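Local coordinates for protein starch synthase I (Hordeum vulgare, PDB 4HLN) that belongs to the starch synthase family of glycosyltransferases, has two Rossmann-like domains, and here carries bound alpha-D-glucopyranose units, at residues Glu564-Trp569 with Leu600-Gly604; Cys515-Pro521 with Thr539-His544. All coordinates share one frame; numbering follows the deposited sequence.

Both contacts lie in the domain that holds the six-stranded parallel sheet, their centres about 12 Å apart. Interaction 2 comes first along the chain and pairs two neighbouring strands of that sheet, 517-520 and 540-544. Interaction 1 opens later, where the loop leading into outermost strand 569-571 is covered by helix 594-606. The two meet at strand 540-544: Trp-569 N lies 3.0 Å from Pro-541 O, and Trp-569 O lies 2.9 Å from Val-543 N, both probable hydrogen bonds. Leu-600 of interaction 1 also rests on Val-540 of interaction 2. The glycan pocket, beside the outermost strand, is thereby tied to the sheet.

Interaction 1: residues Glu564-Trp569 with Leu600-Gly604; sequences EEGTGW and LMKRG. With GLC (alpha-D-glucopyranose), chain B.
From helix 594-606, Leu-600 sets its two methyls against the loop 564-569. CD2 lies on the backbone, 3.4 Å from Thr-567 C and near Gly-568 N, while CD1 turns to the six-membered part of the Trp-569 indole, 3.5 Å from CH2; the two side chains cross at about a right angle. One turn on, Arg-603 reaches the same loop with a chain bent at chi2 (124°) and chi3 (61°), which folds the guanidinium back over residues 564-566. NE, lying in the carbonyl plane of Gly-566, donates to its O at 3.0 Å, that oxygen sitting out of the guanidinium plane, and NH1 adds a weak second bond to it. Glu-564 O lies over the centre of one guanidinium face and Leu-600 CA above the opposite face, toward its rim, so the flat group is held between loop and helix. At its edge a water accepts from Arg-603 NH2 (2.8 Å) and donates to Glu-564 OE2 (2.7 Å), joining the two charged side chains without a salt bridge. At the phi of Gly-566 (107°) a side chain would jam against Glu-565 O, which calls for glycine. Thr-567 packs more loosely, CG2 being 4.2 Å from Gly-604 N, and its OG1 has a weak bond to Glu-554 N. Glu-564 OE1 bonds to Ser-596 OG and to another alpha-D-glucopyranose, and Trp-569 NE1 gives a weak bond to O6 of alpha-D-glucopyranose, 2.8 Å away at the indole edge. The loop gives Glu-564 and Trp-569 to the glycan pocket and helix 594-606 gives Ser-596, while Leu-600 and Arg-603 back the loop from behind.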
ATOM      1  N   GLU A 564       7.444  21.533  19.762  1.00110.34           N
ATOM      2  CA  GLU A 564       6.733  21.305  18.503  1.00 95.61           C
ATOM      3  C   GLU A 564       6.917  19.908  17.917  1.00 86.69           C
ATOM      4  O   GLU A 564       8.001  19.333  17.978  1.00 84.04           O
ATOM      5  CB  GLU A 564       7.136  22.367  17.485  1.00 94.40           C
ATOM      6  CG  GLU A 564       6.931  23.790  17.981  1.00102.87           C
ATOM      7  CD  GLU A 564       7.370  24.837  16.971  1.00118.53           C
ATOM      8  OE1 GLU A 564       7.070  26.033  17.175  1.00121.95           O
ATOM      9  OE2 GLU A 564       8.020  24.464  15.971  1.00126.55           O
ATOM     10  N   GLU A 565       5.843  19.367  17.351  1.00 87.80           N
ATOM     11  CA  GLU A 565       5.856  18.010  16.814  1.00 93.16           C
ATOM     12  C   GLU A 565       5.091  17.944  15.501  1.00 88.18           C
ATOM     13  O   GLU A 565       4.295  18.835  15.190  1.00 82.71           O
ATOM     14  CB  GLU A 565       5.223  17.042  17.813  1.00106.40           C
ATOM     15  CG  GLU A 565       5.849  17.065  19.198  1.00119.41           C
ATOM     16  CD  GLU A 565       5.083  16.211  20.195  1.00124.76           C
ATOM     17  OE1 GLU A 565       4.389  15.268  19.752  1.00118.23           O
ATOM     18  OE2 GLU A 565       5.171  16.491  21.414  1.00127.56           O
ATOM     19  N   GLY A 566       5.322  16.885  14.732  1.00 84.52           N
ATOM     20  CA  GLY A 566       4.596  16.700  13.490  1.00 84.12           C
ATOM     21  C   GLY A 566       5.441  16.951  12.261  1.00 77.18           C
ATOM     22  O   GLY A 566       6.589  17.376  12.367  1.00 65.57           O
ATOM     23  N   THR A 567       4.865  16.698  11.090  1.00 79.84           N
ATOM     24  CA  THR A 567       5.623  16.706   9.843  1.00 76.20           C
ATOM     25  C   THR A 567       4.870  17.351   8.694  1.00 69.88           C
ATOM     26  O   THR A 567       5.441  17.592   7.636  1.00 78.80           O
ATOM     27  CB  THR A 567       6.004  15.280   9.409  1.00 70.77           C
ATOM     28  OG1 THR A 567       4.878  14.412   9.581  1.00 68.64           O
ATOM     29  CG2 THR A 567       7.167  14.766  10.233  1.00 58.27           C
ATOM     30  N   GLY A 568       3.587  17.612   8.901  1.00 55.20           N
ATOM     31  CA  GLY A 568       2.764  18.249   7.892  1.00 49.64           C
ATOM     32  C   GLY A 568       1.334  18.333   8.383  1.00 51.05           C
ATOM     33  O   GLY A 568       1.094  18.343   9.581  1.00 63.73           O
ATOM     34  N   TRP A 569       0.375  18.387   7.471  1.00 53.45           N
ATOM     35  CA  TRP A 569      -1.022  18.356   7.883  1.00 58.30           C
ATOM     36  C   TRP A 569      -1.804  17.240   7.222  1.00 62.73           C
ATOM     37  O   TRP A 569      -1.860  17.150   6.001  1.00 81.61           O
ATOM     38  CB  TRP A 569      -1.703  19.687   7.591  1.00 58.83           C
ATOM     39  CG  TRP A 569      -1.308  20.753   8.534  1.00 71.81           C
ATOM     40  CD1 TRP A 569      -1.949  21.111   9.678  1.00 70.74           C
ATOM     41  CD2 TRP A 569      -0.169  21.612   8.424  1.00 78.59           C
ATOM     42  NE1 TRP A 569      -1.283  22.145  10.291  1.00 76.66           N
ATOM     43  CE2 TRP A 569      -0.183  22.468   9.541  1.00 80.51           C
ATOM     44  CE3 TRP A 569       0.860  21.739   7.491  1.00 76.61           C
ATOM     45  CZ2 TRP A 569       0.794  23.436   9.752  1.00 79.65           C
ATOM     46  CZ3 TRP A 569       1.832  22.696   7.704  1.00 76.45           C
ATOM     47  CH2 TRP A 569       1.792  23.534   8.823  1.00 76.20           C
ATOM     48  N   LEU A 600       9.194  21.848  10.762  1.00 65.13           N
ATOM     49  CA  LEU A 600       8.378  20.858  10.071  1.00 61.86           C
ATOM     50  C   LEU A 600       9.177  20.181   8.963  1.00 65.34           C
ATOM     51  O   LEU A 600       9.068  18.967   8.745  1.00 61.91           O
ATOM     52  CB  LEU A 600       7.124  21.509   9.501  1.00 59.44           C
ATOM     53  CG  LEU A 600       5.954  21.558  10.479  1.00 62.77           C
ATOM     54  CD1 LEU A 600       4.965  22.629  10.073  1.00 55.83           C
ATOM     55  CD2 LEU A 600       5.273  20.189  10.591  1.00 63.64           C
ATOM     56  N   MET A 601       9.987  20.976   8.269  1.00 64.01           N
ATOM     57  CA  MET A 601      10.820  20.465   7.188  1.00 60.72           C
ATOM     58  C   MET A 601      11.899  19.539   7.716  1.00 65.52           C
ATOM     59  O   MET A 601      11.989  18.376   7.313  1.00 68.98           O
ATOM     60  CB  MET A 601      11.465  21.617   6.427  1.00 50.55           C
ATOM     61  CG  MET A 601      10.462  22.539   5.754  1.00 51.88           C
ATOM     62  SD  MET A 601      11.157  24.163   5.313  1.00 67.61           S
ATOM     63  CE  MET A 601      12.431  23.755   4.115  1.00 34.97           C
ATOM     64  N   LYS A 602      12.718  20.059   8.623  1.00 65.83           N
ATOM     65  CA  LYS A 602      13.829  19.293   9.170  1.00 67.12           C
ATOM     66  C   LYS A 602      13.365  17.960   9.771  1.00 67.62           C
ATOM     67  O   LYS A 602      14.055  16.935   9.654  1.00 59.70           O
ATOM     68  CB  LYS A 602      14.625  20.140  10.170  1.00 64.83           C
ATOM     69  CG  LYS A 602      15.374  21.305   9.495  1.00 78.61           C
ATOM     70  CD  LYS A 602      16.377  21.995  10.415  1.00 81.58           C
ATOM     71  CE  LYS A 602      17.256  22.977   9.648  1.00 87.32           C
ATOM     72  NZ  LYS A 602      18.391  23.487  10.474  1.00 89.62           N
ATOM     73  N   ARG A 603      12.185  17.967  10.387  1.00 58.62           N
ATOM     74  CA  ARG A 603      11.632  16.741  10.934  1.00 60.68           C
ATOM     75  C   ARG A 603      11.344  15.740   9.818  1.00 69.89           C
ATOM     76  O   ARG A 603      11.667  14.554   9.942  1.00 73.16           O
ATOM     77  CB  ARG A 603      10.384  17.024  11.770  1.00 62.52           C
ATOM     78  CG  ARG A 603      10.561  16.668  13.245  1.00 57.29           C
ATOM     79  CD  ARG A 603      10.290  17.846  14.156  1.00 59.01           C
ATOM     80  NE  ARG A 603       8.924  18.333  14.019  1.00 72.30           N
ATOM     81  CZ  ARG A 603       8.584  19.617  14.086  1.00 77.05           C
ATOM     82  NH1 ARG A 603       7.312  19.984  13.943  1.00 72.26           N
ATOM     83  NH2 ARG A 603       9.522  20.535  14.294  1.00 71.50           N
ATOM     84  N   GLY A 604      10.765  16.223   8.720  1.00 65.67           N
ATOM     85  CA  GLY A 604      10.480  15.370   7.579  1.00 54.67           C
ATOM     86  C   GLY A 604      11.735  14.757   6.992  1.00 59.44           C
ATOM     87  O   GLY A 604      11.796  13.555   6.703  1.00 57.52           O
TER
HETATM   88  C1  GLC B   1      -3.607  20.686  16.211  1.00132.37           C
HETATM   89  C2  GLC B   1      -3.220  21.513  17.420  1.00134.63           C
HETATM   90  C3  GLC B   1      -3.123  23.007  17.074  1.00142.89           C
HETATM   91  C4  GLC B   1      -2.491  23.375  15.717  1.00140.69           C
HETATM   92  C5  GLC B   1      -3.000  22.372  14.677  1.00138.57           C
HETATM   93  C6  GLC B   1      -2.292  22.457  13.337  1.00140.25           C
HETATM   94  O2  GLC B   1      -4.195  21.300  18.421  1.00127.57           O
HETATM   95  O3  GLC B   1      -2.398  23.638  18.103  1.00149.87           O
HETATM   96  O4  GLC B   1      -2.842  24.749  15.488  1.00140.93           O
HETATM   97  O5  GLC B   1      -2.776  21.057  15.142  1.00137.33           O
HETATM   98  O6  GLC B   1      -3.255  22.471  12.315  1.00144.25           O
HETATM   99  O   HOH W   1       7.851  22.781  13.824  1.00 63.85           O

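Interaction 2: residues Cys515-Pro521 with Thr539-His544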
ATOM      1  N   CYS A 515       8.702  23.173  -4.643  1.00 45.85           N
ATOM      2  CA  CYS A 515       7.510  23.539  -3.872  1.00 50.57           C
ATOM      3  C   CYS A 515       7.728  23.572  -2.374  1.00 55.88           C
ATOM      4  O   CYS A 515       8.589  22.872  -1.838  1.00 62.97           O
ATOM      5  CB  CYS A 515       6.366  22.562  -4.144  1.00 51.13           C
ATOM      6  SG  CYS A 515       5.743  22.610  -5.818  1.00 58.18           S
ATOM      7  N   ASP A 516       6.902  24.367  -1.703  1.00 54.17           N
ATOM      8  CA  ASP A 516       6.955  24.483  -0.254  1.00 63.56           C
ATOM      9  C   ASP A 516       6.026  23.455   0.357  1.00 64.66           C
ATOM     10  O   ASP A 516       6.329  22.864   1.398  1.00 60.30           O
ATOM     11  CB  ASP A 516       6.558  25.896   0.176  1.00 58.90           C
ATOM     12  CG  ASP A 516       7.454  26.963  -0.442  1.00 72.25           C
ATOM     13  OD1 ASP A 516       8.695  26.882  -0.267  1.00 73.89           O
ATOM     14  OD2 ASP A 516       6.917  27.865  -1.128  1.00 75.71           O
ATOM     15  N   ILE A 517       4.904  23.240  -0.326  1.00 58.43           N
ATOM     16  CA  ILE A 517       3.877  22.301   0.098  1.00 51.32           C
ATOM     17  C   ILE A 517       3.532  21.359  -1.038  1.00 55.82           C
ATOM     18  O   ILE A 517       3.495  21.762  -2.198  1.00 63.73           O
ATOM     19  CB  ILE A 517       2.591  23.041   0.480  1.00 51.16           C
ATOM     20  CG1 ILE A 517       2.870  24.019   1.617  1.00 48.34           C
ATOM     21  CG2 ILE A 517       1.451  22.059   0.823  1.00 30.77           C
ATOM     22  CD1 ILE A 517       1.712  24.920   1.896  1.00 52.63           C
ATOM     23  N   LEU A 518       3.280  20.100  -0.701  1.00 58.28           N
ATOM     24  CA  LEU A 518       2.816  19.143  -1.685  1.00 47.10           C
ATOM     25  C   LEU A 518       1.482  18.633  -1.219  1.00 49.87           C
ATOM     26  O   LEU A 518       1.296  18.340  -0.040  1.00 51.17           O
ATOM     27  CB  LEU A 518       3.803  18.001  -1.825  1.00 52.44           C
ATOM     28  CG  LEU A 518       3.749  17.277  -3.165  1.00 59.26           C
ATOM     29  CD1 LEU A 518       4.441  18.102  -4.235  1.00 50.54           C
ATOM     30  CD2 LEU A 518       4.411  15.911  -3.042  1.00 64.07           C
ATOM     31  N   LEU A 519       0.541  18.541  -2.146  1.00 61.75           N
ATOM     32  CA  LEU A 519      -0.842  18.224  -1.797  1.00 53.04           C
ATOM     33  C   LEU A 519      -1.263  16.836  -2.300  1.00 55.19           C
ATOM     34  O   LEU A 519      -1.221  16.555  -3.502  1.00 56.98           O
ATOM     35  CB  LEU A 519      -1.758  19.303  -2.369  1.00 43.66           C
ATOM     36  CG  LEU A 519      -3.260  19.117  -2.205  1.00 51.42           C
ATOM     37  CD1 LEU A 519      -3.596  19.021  -0.727  1.00 52.97           C
ATOM     38  CD2 LEU A 519      -3.993  20.275  -2.873  1.00 49.71           C
ATOM     39  N   MET A 520      -1.662  15.967  -1.375  1.00 49.44           N
ATOM     40  CA  MET A 520      -2.128  14.635  -1.736  1.00 49.32           C
ATOM     41  C   MET A 520      -3.535  14.396  -1.205  1.00 59.57           C
ATOM     42  O   MET A 520      -3.719  13.904  -0.092  1.00 64.73           O
ATOM     43  CB  MET A 520      -1.173  13.552  -1.214  1.00 50.86           C
ATOM     44  CG  MET A 520       0.213  13.535  -1.858  1.00 52.83           C
ATOM     45  SD  MET A 520       1.406  14.716  -1.167  1.00 70.16           S
ATOM     46  CE  MET A 520       1.399  14.227   0.556  1.00151.74           C
ATOM     47  N   PRO A 521      -4.544  14.758  -2.001  1.00 58.74           N
ATOM     48  CA  PRO A 521      -5.945  14.505  -1.631  1.00 55.29           C
ATOM     49  C   PRO A 521      -6.448  13.109  -2.052  1.00 53.87           C
ATOM     50  O   PRO A 521      -7.570  12.975  -2.532  1.00 59.22           O
ATOM     51  CB  PRO A 521      -6.699  15.602  -2.389  1.00 46.20           C
ATOM     52  CG  PRO A 521      -5.859  15.848  -3.605  1.00 51.86           C
ATOM     53  CD  PRO A 521      -4.418  15.614  -3.194  1.00 49.85           C
ATOM     54  N   THR A 539       9.693  19.209   1.732  1.00 53.16           N
ATOM     55  CA  THR A 539       8.453  19.753   1.226  1.00 52.32           C
ATOM     56  C   THR A 539       7.338  19.244   2.113  1.00 57.07           C
ATOM     57  O   THR A 539       7.154  18.038   2.266  1.00 69.89           O
ATOM     58  CB  THR A 539       8.224  19.350  -0.226  1.00 50.43           C
ATOM     59  OG1 THR A 539       9.346  19.783  -1.004  1.00 41.82           O
ATOM     60  CG2 THR A 539       6.936  19.979  -0.774  1.00 37.16           C
ATOM     61  N   VAL A 540       6.614  20.173   2.722  1.00 51.11           N
ATOM     62  CA  VAL A 540       5.623  19.819   3.719  1.00 49.25           C
ATOM     63  C   VAL A 540       4.370  19.287   3.055  1.00 49.88           C
ATOM     64  O   VAL A 540       3.768  19.945   2.212  1.00 55.09           O
ATOM     65  CB  VAL A 540       5.285  20.997   4.641  1.00 51.13           C
ATOM     66  CG1 VAL A 540       4.144  20.626   5.553  1.00 62.60           C
ATOM     67  CG2 VAL A 540       6.492  21.374   5.466  1.00 45.69           C
ATOM     68  N   PRO A 541       3.989  18.068   3.423  1.00 42.42           N
ATOM     69  CA  PRO A 541       2.834  17.442   2.799  1.00 39.35           C
ATOM     70  C   PRO A 541       1.531  17.826   3.476  1.00 48.68           C
ATOM     71  O   PRO A 541       1.473  17.971   4.699  1.00 51.76           O
ATOM     72  CB  PRO A 541       3.116  15.949   2.993  1.00 43.56           C
ATOM     73  CG  PRO A 541       3.914  15.875   4.245  1.00 39.00           C
ATOM     74  CD  PRO A 541       4.774  17.116   4.228  1.00 47.17           C
ATOM     75  N   VAL A 542       0.498  18.006   2.661  1.00 48.03           N
ATOM     76  CA  VAL A 542      -0.874  18.122   3.132  1.00 48.80           C
ATOM     77  C   VAL A 542      -1.693  17.001   2.485  1.00 57.07           C
ATOM     78  O   VAL A 542      -1.866  16.951   1.267  1.00 61.93           O
ATOM     79  CB  VAL A 542      -1.479  19.486   2.769  1.00 52.32           C
ATOM     80  CG1 VAL A 542      -3.001  19.461   2.919  1.00 48.22           C
ATOM     81  CG2 VAL A 542      -0.847  20.581   3.610  1.00 47.79           C
ATOM     82  N   VAL A 543      -2.202  16.103   3.310  1.00 57.83           N
ATOM     83  CA  VAL A 543      -2.741  14.855   2.813  1.00 56.92           C
ATOM     84  C   VAL A 543      -4.065  14.474   3.485  1.00 56.41           C
ATOM     85  O   VAL A 543      -4.302  14.805   4.650  1.00 58.86           O
ATOM     86  CB  VAL A 543      -1.699  13.739   3.014  1.00 62.59           C
ATOM     87  CG1 VAL A 543      -1.300  13.657   4.478  1.00 59.57           C
ATOM     88  CG2 VAL A 543      -2.226  12.408   2.516  1.00 72.96           C
ATOM     89  N   HIS A 544      -4.935  13.796   2.739  1.00 52.51           N
ATOM     90  CA  HIS A 544      -6.158  13.245   3.321  1.00 55.93           C
ATOM     91  C   HIS A 544      -5.855  12.107   4.283  1.00 58.48           C
ATOM     92  O   HIS A 544      -5.164  11.150   3.918  1.00 56.45           O
ATOM     93  CB  HIS A 544      -7.100  12.710   2.249  1.00 49.01           C
ATOM     94  CG  HIS A 544      -8.235  11.910   2.812  1.00 56.70           C
ATOM     95  ND1 HIS A 544      -8.873  10.914   2.105  1.00 63.47           N
ATOM     96  CD2 HIS A 544      -8.841  11.959   4.021  1.00 56.24           C
ATOM     97  CE1 HIS A 544      -9.828  10.387   2.851  1.00 57.00           C
ATOM     98  NE2 HIS A 544      -9.826  11.002   4.022  1.00 61.95           N
TER
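Met-520 curls its thioether across the strand boundary, its chain bent at chi2 and chi3, and drops CE into the hollow between Pro-541 CB (3.4 Å) and Val-543 CB (4.0 Å). On the other face of the sheet the bump comes from the partner strand: Val-542 wedges between Ile-517 and Leu-519, its CG2 3.9 Å from Ile-517 CG2 and its CG1 3.7 Å from Leu-519 CD1. With CG1 anti to the backbone N (chi1 165°), CG1 is aimed at Leu-519 and CG2, beside the backbone N, at Ile-517. Strands 517-520 and 540-544 run parallel, the axes of the short segments inclined by 20°, and are joined through helix 529-536 as a beta-alpha-beta unit of the Rossmann-like sheet. That helix covers Leu-518 and Met-520; helices 576-592 and 594-606 cover Ile-517, and the latter also Val-540. Five backbone hydrogen bonds run along the pair, the donor changing strand from one to the next, from Val-540 N to Asp-516 O through to His-544 N to Met-520 O, with Val-542 N to Leu-518 O at 2.8 Å. At the entry to the strands Thr-539 CG2 fills the notch beside Cys-515 O and Leu-518 CB (3.9 Å), while its OG1 bonds to Thr-512 O.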